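Local coordinates for angiopoietin-related protein 3 (Homo sapiens, PDB 6EUA) that raises plasma triglycerides by inhibiting lipoprotein lipase, and carries a fibrinogen-like C-terminal domain, described here, that is sufficient for endothelial cell adhesion, at residues N95-E101 with K215-T221; A139-K144 with E174-N178; I87-Q93 with F116-N120. All coordinates share one frame; numbering follows the deposited sequence.

Contact 1 of 3, residues N95-E101 with K215-T221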
loop_
_atom_site.group_PDB
_atom_site.type_symbol
_atom_site.label_atom_id
_atom_site.label_comp_id
_atom_site.label_asym_id
_atom_site.label_seq_id
_atom_site.Cartn_x
_atom_site.Cartn_y
_atom_site.Cartn_z
ATOM N N ASN A 95 -13.754 -20.026 -18.517
ATOM C CA ASN A 95 -14.739 -18.948 -18.558
ATOM C C ASN A 95 -14.605 -18.147 -17.256
ATOM O O ASN A 95 -14.726 -18.710 -16.166
ATOM C CB ASN A 95 -16.142 -19.543 -18.728
ATOM C CG ASN A 95 -17.251 -18.500 -18.745
ATOM O OD1 ASN A 95 -17.070 -17.380 -19.240
ATOM N ND2 ASN A 95 -18.410 -18.876 -18.238
ATOM N N TYR A 96 -14.288 -16.858 -17.364
ATOM C CA TYR A 96 -14.115 -15.985 -16.207
ATOM C C TYR A 96 -15.144 -14.859 -16.259
ATOM O O TYR A 96 -15.794 -14.613 -17.282
ATOM C CB TYR A 96 -12.699 -15.376 -16.153
ATOM C CG TYR A 96 -11.733 -15.996 -15.155
ATOM C CD1 TYR A 96 -11.365 -17.324 -15.261
ATOM C CD2 TYR A 96 -11.169 -15.237 -14.126
ATOM C CE1 TYR A 96 -10.475 -17.892 -14.372
ATOM C CE2 TYR A 96 -10.259 -15.794 -13.223
ATOM C CZ TYR A 96 -9.925 -17.137 -13.359
ATOM O OH TYR A 96 -9.041 -17.744 -12.487
ATOM N N VAL A 97 -15.257 -14.147 -15.140
ATOM C CA VAL A 97 -16.193 -13.037 -14.973
ATOM C C VAL A 97 -15.380 -11.756 -14.884
ATOM O O VAL A 97 -14.440 -11.671 -14.083
ATOM C CB VAL A 97 -17.057 -13.227 -13.710
ATOM C CG1 VAL A 97 -17.926 -11.987 -13.431
ATOM C CG2 VAL A 97 -17.889 -14.503 -13.823
ATOM N N LEU A 98 -15.732 -10.763 -15.697
ATOM C CA LEU A 98 -15.068 -9.466 -15.659
ATOM C C LEU A 98 -16.008 -8.421 -15.081
ATOM O O LEU A 98 -17.144 -8.284 -15.543
ATOM C CB LEU A 98 -14.601 -9.033 -17.054
ATOM C CG LEU A 98 -14.152 -7.564 -17.195
ATOM C CD1 LEU A 98 -12.746 -7.353 -16.656
ATOM C CD2 LEU A 98 -14.248 -7.064 -18.645
ATOM N N ARG A 99 -15.529 -7.676 -14.085
ATOM C CA ARG A 99 -16.286 -6.572 -13.513
ATOM C C ARG A 99 -15.562 -5.272 -13.812
ATOM O O ARG A 99 -14.346 -5.170 -13.611
ATOM C CB ARG A 99 -16.484 -6.739 -12.007
ATOM C CG ARG A 99 -17.105 -5.522 -11.308
ATOM C CD ARG A 99 -17.511 -5.874 -9.892
ATOM N NE ARG A 99 -17.897 -4.680 -9.147
ATOM C CZ ARG A 99 -19.124 -4.453 -8.704
ATOM N NH1 ARG A 99 -20.073 -5.348 -8.939
ATOM N NH2 ARG A 99 -19.402 -3.330 -8.047
ATOM N N ILE A 100 -16.297 -4.301 -14.338
ATOM C CA ILE A 100 -15.763 -2.972 -14.610
ATOM C C ILE A 100 -16.441 -2.012 -13.648
ATOM O O ILE A 100 -17.673 -1.965 -13.573
ATOM C CB ILE A 100 -15.974 -2.563 -16.074
ATOM C CG1 ILE A 100 -15.055 -3.396 -16.979
ATOM C CG2 ILE A 100 -15.739 -1.062 -16.262
ATOM C CD1 ILE A 100 -15.289 -3.186 -18.461
ATOM N N GLU A 101 -15.640 -1.276 -12.891
ATOM C CA GLU A 101 -16.133 -0.301 -11.931
ATOM C C GLU A 101 -15.664 1.064 -12.390
ATOM O O GLU A 101 -14.463 1.285 -12.581
ATOM C CB GLU A 101 -15.629 -0.596 -10.520
ATOM C CG GLU A 101 -16.331 -1.749 -9.845
ATOM C CD GLU A 101 -16.062 -1.800 -8.353
ATOM O OE1 GLU A 101 -15.160 -1.066 -7.881
ATOM O OE2 GLU A 101 -16.750 -2.578 -7.656
ATOM N N LYS A 215 -11.655 0.593 -12.341
ATOM C CA LYS A 215 -11.111 -0.693 -11.935
ATOM C C LYS A 215 -11.609 -1.744 -12.909
ATOM O O LYS A 215 -12.776 -1.720 -13.312
ATOM C CB LYS A 215 -11.541 -1.099 -10.522
ATOM C CG LYS A 215 -10.846 -0.371 -9.373
ATOM C CD LYS A 215 -11.514 -0.743 -8.060
ATOM C CE LYS A 215 -10.928 0.009 -6.875
ATOM N NZ LYS A 215 -11.006 -0.787 -5.620
ATOM N N MET A 216 -10.736 -2.678 -13.264
ATOM C CA MET A 216 -11.123 -3.891 -13.973
ATOM C C MET A 216 -10.753 -5.083 -13.106
ATOM O O MET A 216 -9.605 -5.193 -12.659
ATOM C CB MET A 216 -10.448 -3.962 -15.347
ATOM C CG MET A 216 -10.647 -2.672 -16.163
ATOM S SD MET A 216 -9.979 -2.767 -17.838
ATOM C CE MET A 216 -11.004 -4.077 -18.491
ATOM N N LEU A 217 -11.728 -5.966 -12.860
ATOM C CA LEU A 217 -11.587 -7.055 -11.899
ATOM C C LEU A 217 -12.088 -8.367 -12.490
ATOM O O LEU A 217 -13.137 -8.394 -13.134
ATOM C CB LEU A 217 -12.374 -6.753 -10.614
ATOM C CG LEU A 217 -11.887 -5.512 -9.859
ATOM C CD1 LEU A 217 -12.998 -4.480 -9.751
ATOM C CD2 LEU A 217 -11.336 -5.901 -8.494
ATOM N N ILE A 218 -11.379 -9.470 -12.218
ATOM C CA ILE A 218 -11.789 -10.777 -12.730
ATOM C C ILE A 218 -11.848 -11.806 -11.608
ATOM O O ILE A 218 -11.170 -11.681 -10.583
ATOM C CB ILE A 218 -10.861 -11.289 -13.858
ATOM C CG1 ILE A 218 -9.485 -11.687 -13.302
ATOM C CG2 ILE A 218 -10.736 -10.245 -14.964
ATOM C CD1 ILE A 218 -8.519 -12.174 -14.394
ATOM N N HIS A 219 -12.672 -12.835 -11.816
ATOM C CA HIS A 219 -12.667 -14.013 -10.953
ATOM C C HIS A 219 -13.239 -15.192 -11.731
ATOM O O HIS A 219 -14.009 -14.987 -12.676
ATOM C CB HIS A 219 -13.443 -13.759 -9.645
ATOM C CG HIS A 219 -14.938 -13.752 -9.778
ATOM N ND1 HIS A 219 -15.674 -14.877 -10.086
ATOM C CD2 HIS A 219 -15.839 -12.761 -9.577
ATOM C CE1 HIS A 219 -16.961 -14.571 -10.099
ATOM N NE2 HIS A 219 -17.087 -13.292 -9.799
ATOM N N PRO A 220 -12.841 -16.421 -11.403
ATOM C CA PRO A 220 -13.367 -17.584 -12.128
ATOM C C PRO A 220 -14.870 -17.732 -11.981
ATOM O O PRO A 220 -15.469 -17.309 -10.989
ATOM C CB PRO A 220 -12.636 -18.772 -11.487
ATOM C CG PRO A 220 -12.147 -18.269 -10.181
ATOM C CD PRO A 220 -11.838 -16.812 -10.398
ATOM N N THR A 221 -15.475 -18.359 -12.995
ATOM C CA THR A 221 -16.898 -18.677 -12.933
ATOM C C THR A 221 -17.181 -19.737 -11.879
ATOM O O THR A 221 -18.145 -19.618 -11.111
ATOM C CB THR A 221 -17.389 -19.138 -14.300
ATOM O OG1 THR A 221 -17.567 -17.995 -15.140
ATOM C CG2 THR A 221 -18.707 -19.865 -14.170
#
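Strands 96-101 and 215-220 run antiparallel, their axes 4.6 Å apart at closest approach, hydrogen-bonded pairs V97-H219, R99-L217 and E101-K215 alternating with non-hydrogen-bonded ones; the nearly straight R99 N to L217 O bond measures 2.7 Å. Beyond these pairs, N95 O takes two donors from T221, the backbone N in its carbonyl plane and OG1 (3.1 Å) from well above it. The Y96 ring lies flat against P220, whose CA stands 3.5 Å from the ring centroid, almost on the normal, a CH-pi contact. V97 and H219 point the same way; a chi1 of 75° sets H219 CG between its backbone N and carbonyl carbon and brings the ring across to V97, whose CB sits over the imidazole face. ND1 of H219 donates a hydrogen bond to P220 O from above its carbonyl plane, and the ring meets W49 edge-to-face. On this same sheet face, R99 grips E101 side-on, NE and NH2 reaching the anti side of OE2. K215 runs alongside E101, yet its NZ pairs with D42. L98, I100, M216 and I218 fill the other face. This is the central antiparallel sheet of the fibrinogen C-terminal fold, strand 213-220 lying between 96-104 and 47-55.

Contact 2 of 3, residues A139-K144 with E174-N178; sequences AIPENK and ECGEN
OE1 of E174 rests against the ring of P141, 3.4 Å from P141 CB and 3.6 Å from P141 CG, the two side chains sliding past each other in opposite directions. No hydrogen bond joins the two segments. The glutamate chain is extended beyond CG (chi2 178°), which carries its carboxylate past the proline toward K144. There E174 OE2 lies 3.6 Å from K144 CE, the lysine crossing at about a right angle; K144 NZ stays 4.8 Å from E174 OE2, so any attraction between the charges is probably long-range. At the other end N178 turns its CB toward A139, 3.6 Å from A139 O and 4.0 Å from A139 CB. With N178 CG held between its backbone N and carbonyl carbon (chi1 74°), the amide swings across the I140 side chain, also at about a right angle. W169 and W171 touch N178, and W201 covers both A139 and I140. Between the two ends, G176 adopts backbone angles that leave no room for a CB beside the C175 carbonyl. C175, pointing away from 139-144, is bonded to C161. The arrangement joins the 139-144 loop to the segment where the C161-C175 loop closes, a region that corresponds to the P subdomain of fibrinogen.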
loop_
_atom_site.group_PDB
_atom_site.type_symbol
_atom_site.label_atom_id
_atom_site.label_comp_id
_atom_site.label_asym_id
_atom_site.label_seq_id
_atom_site.Cartn_x
_atom_site.Cartn_y
_atom_site.Cartn_z
ATOM N N ALA A 139 -20.810 -0.428 -23.120
ATOM C CA ALA A 139 -20.190 0.335 -24.195
ATOM C C ALA A 139 -19.282 -0.497 -25.089
ATOM O O ALA A 139 -18.794 0.024 -26.095
ATOM C CB ALA A 139 -19.370 1.505 -23.624
ATOM N N ILE A 140 -19.032 -1.757 -24.749
ATOM C CA ILE A 140 -18.114 -2.617 -25.492
ATOM C C ILE A 140 -18.951 -3.576 -26.330
ATOM O O ILE A 140 -19.948 -4.119 -25.829
ATOM C CB ILE A 140 -17.167 -3.359 -24.530
ATOM C CG1 ILE A 140 -16.476 -2.361 -23.596
ATOM C CG2 ILE A 140 -16.130 -4.181 -25.287
ATOM C CD1 ILE A 140 -15.895 -2.977 -22.333
ATOM N N PRO A 141 -18.615 -3.792 -27.600
ATOM C CA PRO A 141 -19.387 -4.736 -28.425
ATOM C C PRO A 141 -19.392 -6.135 -27.821
ATOM O O PRO A 141 -18.348 -6.664 -27.435
ATOM C CB PRO A 141 -18.658 -4.707 -29.770
ATOM C CG PRO A 141 -17.953 -3.383 -29.797
ATOM C CD PRO A 141 -17.558 -3.112 -28.369
ATOM N N GLU A 142 -20.578 -6.734 -27.744
ATOM C CA GLU A 142 -20.731 -8.075 -27.197
ATOM C C GLU A 142 -20.739 -9.126 -28.307
ATOM O O GLU A 142 -21.096 -8.853 -29.454
ATOM C CB GLU A 142 -22.024 -8.193 -26.391
ATOM C CG GLU A 142 -22.140 -7.263 -25.207
ATOM C CD GLU A 142 -23.438 -7.479 -24.437
ATOM O OE1 GLU A 142 -23.740 -8.651 -24.105
ATOM O OE2 GLU A 142 -24.161 -6.483 -24.185
ATOM N N ASN A 143 -20.352 -10.352 -27.934
ATOM C CA ASN A 143 -20.401 -11.520 -28.820
ATOM C C ASN A 143 -19.532 -11.343 -30.062
ATOM O O ASN A 143 -19.826 -11.886 -31.130
ATOM C CB ASN A 143 -21.842 -11.851 -29.209
ATOM C CG ASN A 143 -22.587 -12.517 -28.088
ATOM O OD1 ASN A 143 -22.177 -13.574 -27.603
ATOM N ND2 ASN A 143 -23.673 -11.895 -27.646
ATOM N N LYS A 144 -18.462 -10.569 -29.920
ATOM C CA LYS A 144 -17.519 -10.289 -30.988
ATOM C C LYS A 144 -16.107 -10.571 -30.494
ATOM O O LYS A 144 -15.798 -10.394 -29.310
ATOM C CB LYS A 144 -17.618 -8.828 -31.458
ATOM C CG LYS A 144 -19.042 -8.351 -31.715
ATOM C CD LYS A 144 -19.406 -8.486 -33.168
ATOM C CE LYS A 144 -20.899 -8.253 -33.392
ATOM N NZ LYS A 144 -21.552 -9.462 -33.980
ATOM N N GLU A 174 -16.526 -1.969 -34.961
ATOM C CA GLU A 174 -17.532 -1.082 -34.387
ATOM C C GLU A 174 -16.922 -0.000 -33.502
ATOM O O GLU A 174 -17.556 1.040 -33.298
ATOM C CB GLU A 174 -18.557 -1.884 -33.587
ATOM C CG GLU A 174 -19.311 -2.914 -34.409
ATOM C CD GLU A 174 -20.290 -3.730 -33.576
ATOM O OE1 GLU A 174 -20.462 -3.429 -32.373
ATOM O OE2 GLU A 174 -20.881 -4.684 -34.127
ATOM N N CYS A 175 -15.721 -0.225 -32.964
ATOM C CA CYS A 175 -14.938 0.826 -32.310
ATOM C C CYS A 175 -15.688 1.283 -31.066
ATOM O O CYS A 175 -15.978 0.438 -30.199
ATOM C CB CYS A 175 -14.629 1.925 -33.339
ATOM S SG CYS A 175 -13.344 1.491 -34.563
ATOM N N GLY A 176 -16.005 2.561 -30.922
ATOM C CA GLY A 176 -16.742 3.072 -29.789
ATOM C C GLY A 176 -15.847 3.822 -28.814
ATOM O O GLY A 176 -14.622 3.665 -28.786
ATOM N N GLU A 177 -16.493 4.643 -27.986
ATOM C CA GLU A 177 -15.835 5.338 -26.879
ATOM C C GLU A 177 -15.946 4.444 -25.649
ATOM O O GLU A 177 -16.897 4.538 -24.865
ATOM C CB GLU A 177 -16.461 6.709 -26.647
ATOM C CG GLU A 177 -15.767 7.852 -27.371
ATOM C CD GLU A 177 -16.649 9.081 -27.513
ATOM O OE1 GLU A 177 -16.189 10.184 -27.149
ATOM O OE2 GLU A 177 -17.798 8.948 -27.995
ATOM N N ASN A 178 -14.945 3.566 -25.482
ATOM C CA ASN A 178 -14.943 2.565 -24.420
ATOM C C ASN A 178 -13.534 2.278 -23.891
ATOM O O ASN A 178 -13.325 1.233 -23.256
ATOM C CB ASN A 178 -15.561 1.260 -24.937
ATOM C CG ASN A 178 -14.618 0.503 -25.890
ATOM O OD1 ASN A 178 -13.746 1.091 -26.522
ATOM N ND2 ASN A 178 -14.796 -0.805 -25.984
#

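Contact 3 of 3, residues I87-Q93 with F116-N120; sequences IYSIVKQ and FYLGN
Y88 and N120 lie side by side and point the same way, the phenol ring beneath the start of the loop that follows strand 116-118. N120 CA stands 3.9 Å from the Y88 ring centroid, 14° off the normal, as a CH-pi contact; N120 was modelled in two conformers, so its contacts hold for the one described. The opposite face of the ring is covered by K92 CA of its own segment, leaving the tyrosine sandwiched. Its rim is used as well: L118 O lies near the ring plane, 3.4 Å from Y88 CE1. A water bridges Y88 OH to that same carbonyl, donating to L118 O over 2.9 Å, and a second water accepts from L118 N and probably donates to K92 O. With chi1 at -177° the ring of Y88 swings away from its own backbone N and out toward this loop. Losing the ring to an alanine here is likely to open a gap between K92 and N120 and leave the bridging water without its hydroxyl partner. Nearer the sheet, L118 CD2 meets I87 CG2 at 3.9 Å, the two side chains crossing at about a right angle, and V91 CG2 approaches F116 CZ at 3.9 Å from an oblique direction. F116, V91 and I90 all reach I218. Just past the helix, K92 takes a positive phi, and its NZ bonds S89 O and S32 O. The helical turn 87-91 runs at 118° to strand 116-118, and helix 84-91 packs on one face of the central antiparallel sheet of the fibrinogen C-terminal domain.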
loop_
_atom_site.group_PDB
_atom_site.type_symbol
_atom_site.label_atom_id
_atom_site.label_comp_id
_atom_site.label_asym_id
_atom_site.label_seq_id
_atom_site.Cartn_x
_atom_site.Cartn_y
_atom_site.Cartn_z
ATOM N N ILE A 87 -2.449 -11.879 -17.074
ATOM C CA ILE A 87 -3.899 -12.094 -17.059
ATOM C C ILE A 87 -4.237 -13.429 -17.702
ATOM O O ILE A 87 -5.072 -14.187 -17.190
ATOM C CB ILE A 87 -4.644 -10.941 -17.759
ATOM C CG1 ILE A 87 -4.471 -9.649 -16.984
ATOM C CG2 ILE A 87 -6.135 -11.262 -17.891
ATOM C CD1 ILE A 87 -4.425 -8.432 -17.882
ATOM N N TYR A 88 -3.596 -13.738 -18.838
ATOM C CA TYR A 88 -3.878 -15.000 -19.510
ATOM C C TYR A 88 -3.425 -16.177 -18.659
ATOM O O TYR A 88 -4.091 -17.219 -18.651
ATOM C CB TYR A 88 -3.229 -15.052 -20.906
ATOM C CG TYR A 88 -3.566 -16.334 -21.640
ATOM C CD1 TYR A 88 -4.808 -16.503 -22.236
ATOM C CD2 TYR A 88 -2.662 -17.393 -21.697
ATOM C CE1 TYR A 88 -5.146 -17.682 -22.878
ATOM C CE2 TYR A 88 -2.991 -18.585 -22.345
ATOM C CZ TYR A 88 -4.239 -18.719 -22.935
ATOM O OH TYR A 88 -4.593 -19.884 -23.583
ATOM N N SER A 89 -2.317 -16.019 -17.917
ATOM C CA SER A 89 -1.879 -17.073 -17.004
ATOM C C SER A 89 -2.965 -17.405 -15.989
ATOM O O SER A 89 -3.140 -18.567 -15.600
ATOM C CB SER A 89 -0.604 -16.642 -16.279
ATOM O OG SER A 89 0.517 -16.831 -17.104
ATOM N N ILE A 90 -3.693 -16.396 -15.534
ATOM C CA ILE A 90 -4.799 -16.647 -14.623
ATOM C C ILE A 90 -5.954 -17.319 -15.360
ATOM O O ILE A 90 -6.448 -18.374 -14.946
ATOM C CB ILE A 90 -5.231 -15.332 -13.949
ATOM C CG1 ILE A 90 -4.061 -14.781 -13.117
ATOM C CG2 ILE A 90 -6.502 -15.536 -13.128
ATOM C CD1 ILE A 90 -4.227 -13.328 -12.673
ATOM N N VAL A 91 -6.387 -16.732 -16.474
ATOM C CA VAL A 91 -7.629 -17.175 -17.105
ATOM C C VAL A 91 -7.414 -18.448 -17.927
ATOM O O VAL A 91 -8.133 -19.441 -17.758
ATOM C CB VAL A 91 -8.220 -16.037 -17.955
ATOM C CG1 VAL A 91 -9.451 -16.529 -18.731
ATOM C CG2 VAL A 91 -8.588 -14.855 -17.058
ATOM N N LYS A 92 -6.441 -18.441 -18.832
ATOM C CA LYS A 92 -6.128 -19.591 -19.703
ATOM C C LYS A 92 -7.379 -19.921 -20.516
ATOM O O LYS A 92 -7.887 -19.026 -21.209
ATOM C CB LYS A 92 -5.559 -20.731 -18.878
ATOM C CG LYS A 92 -4.054 -20.629 -18.710
ATOM C CD LYS A 92 -3.499 -21.744 -17.836
ATOM C CE LYS A 92 -2.127 -21.353 -17.312
ATOM N NZ LYS A 92 -2.129 -21.245 -15.841
ATOM N N GLN A 93 -7.891 -21.154 -20.478
ATOM C CA GLN A 93 -9.031 -21.567 -21.292
ATOM C C GLN A 93 -10.358 -21.486 -20.535
ATOM O O GLN A 93 -11.384 -21.944 -21.049
ATOM C CB GLN A 93 -8.828 -23.002 -21.807
ATOM C CG GLN A 93 -7.502 -23.263 -22.519
ATOM C CD GLN A 93 -7.218 -24.760 -22.734
ATOM O OE1 GLN A 93 -8.123 -25.599 -22.672
ATOM N NE2 GLN A 93 -5.960 -25.089 -23.017
ATOM N N PHE A 116 -16.587 -13.777 -19.935
ATOM C CA PHE A 116 -15.621 -13.642 -21.018
ATOM C C PHE A 116 -14.728 -14.865 -21.146
ATOM O O PHE A 116 -14.632 -15.711 -20.250
ATOM C CB PHE A 116 -14.750 -12.374 -20.890
ATOM C CG PHE A 116 -13.670 -12.459 -19.851
ATOM C CD1 PHE A 116 -13.932 -12.121 -18.529
ATOM C CD2 PHE A 116 -12.380 -12.836 -20.197
ATOM C CE1 PHE A 116 -12.927 -12.186 -17.569
ATOM C CE2 PHE A 116 -11.375 -12.908 -19.240
ATOM C CZ PHE A 116 -11.637 -12.587 -17.934
ATOM N N TYR A 117 -14.117 -14.938 -22.333
ATOM C CA TYR A 117 -13.067 -15.871 -22.707
ATOM C C TYR A 117 -11.922 -15.061 -23.290
ATOM O O TYR A 117 -12.138 -13.999 -23.877
ATOM C CB TYR A 117 -13.558 -16.901 -23.735
ATOM C CG TYR A 117 -14.543 -17.881 -23.162
ATOM C CD1 TYR A 117 -15.910 -17.620 -23.173
ATOM C CD2 TYR A 117 -14.106 -19.056 -22.576
ATOM C CE1 TYR A 117 -16.813 -18.527 -22.638
ATOM C CE2 TYR A 117 -14.992 -19.956 -22.045
ATOM C CZ TYR A 117 -16.343 -19.695 -22.076
ATOM O OH TYR A 117 -17.213 -20.616 -21.534
ATOM N N LEU A 118 -10.701 -15.554 -23.114
ATOM C CA LEU A 118 -9.515 -14.809 -23.519
ATOM C C LEU A 118 -8.564 -15.732 -24.262
ATOM O O LEU A 118 -8.264 -16.825 -23.775
ATOM C CB LEU A 118 -8.814 -14.211 -22.304
ATOM C CG LEU A 118 -7.607 -13.309 -22.554
ATOM C CD1 LEU A 118 -8.020 -11.983 -23.259
ATOM C CD2 LEU A 118 -6.904 -13.039 -21.239
ATOM N N GLY A 119 -8.094 -15.293 -25.452
ATOM C CA GLY A 119 -7.112 -16.052 -26.207
ATOM C C GLY A 119 -5.686 -15.668 -25.819
ATOM O O GLY A 119 -5.452 -14.681 -25.134
ATOM N N ASN A 120 -4.733 -16.467 -26.285
ATOM C CA ASN A 120 -3.337 -16.260 -25.934
ATOM C C ASN A 120 -2.722 -15.166 -26.807
ATOM O O ASN A 120 -3.393 -14.541 -27.639
ATOM C CB ASN A 120 -2.562 -17.566 -26.074
ATOM C CG ASN A 120 -2.810 -18.240 -27.405
ATOM O OD1 ASN A 120 -2.998 -17.578 -28.425
ATOM N ND2 ASN A 120 -2.828 -19.562 -27.401
HETATM O O HOH W 1 -7.652 -19.583 -24.466
HETATM O O HOH W 2 -10.426 -17.821 -21.834
#

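Overall arrangement
Of the segments in contact, helix 84-91 comes earliest in the chain and leads directly into strand 96-104, which turns back as strand 109-118; contact 3 then closes a short loop between the helix and the end of that hairpin. Contact 1 stays open until the chain's last strand returns to 95-101, so the two contacts cross. They share one sheet: Y96 O probably accepts a hydrogen bond from F116 N. Contact 2 opens after contact 3 has closed, joins the loops at 139-144 and 174-178, and is nested inside contact 1, their centres about 17 Å apart. I100 CD1 meets I140 CD1 at 3.9 Å, linking the sheet to those outer loops.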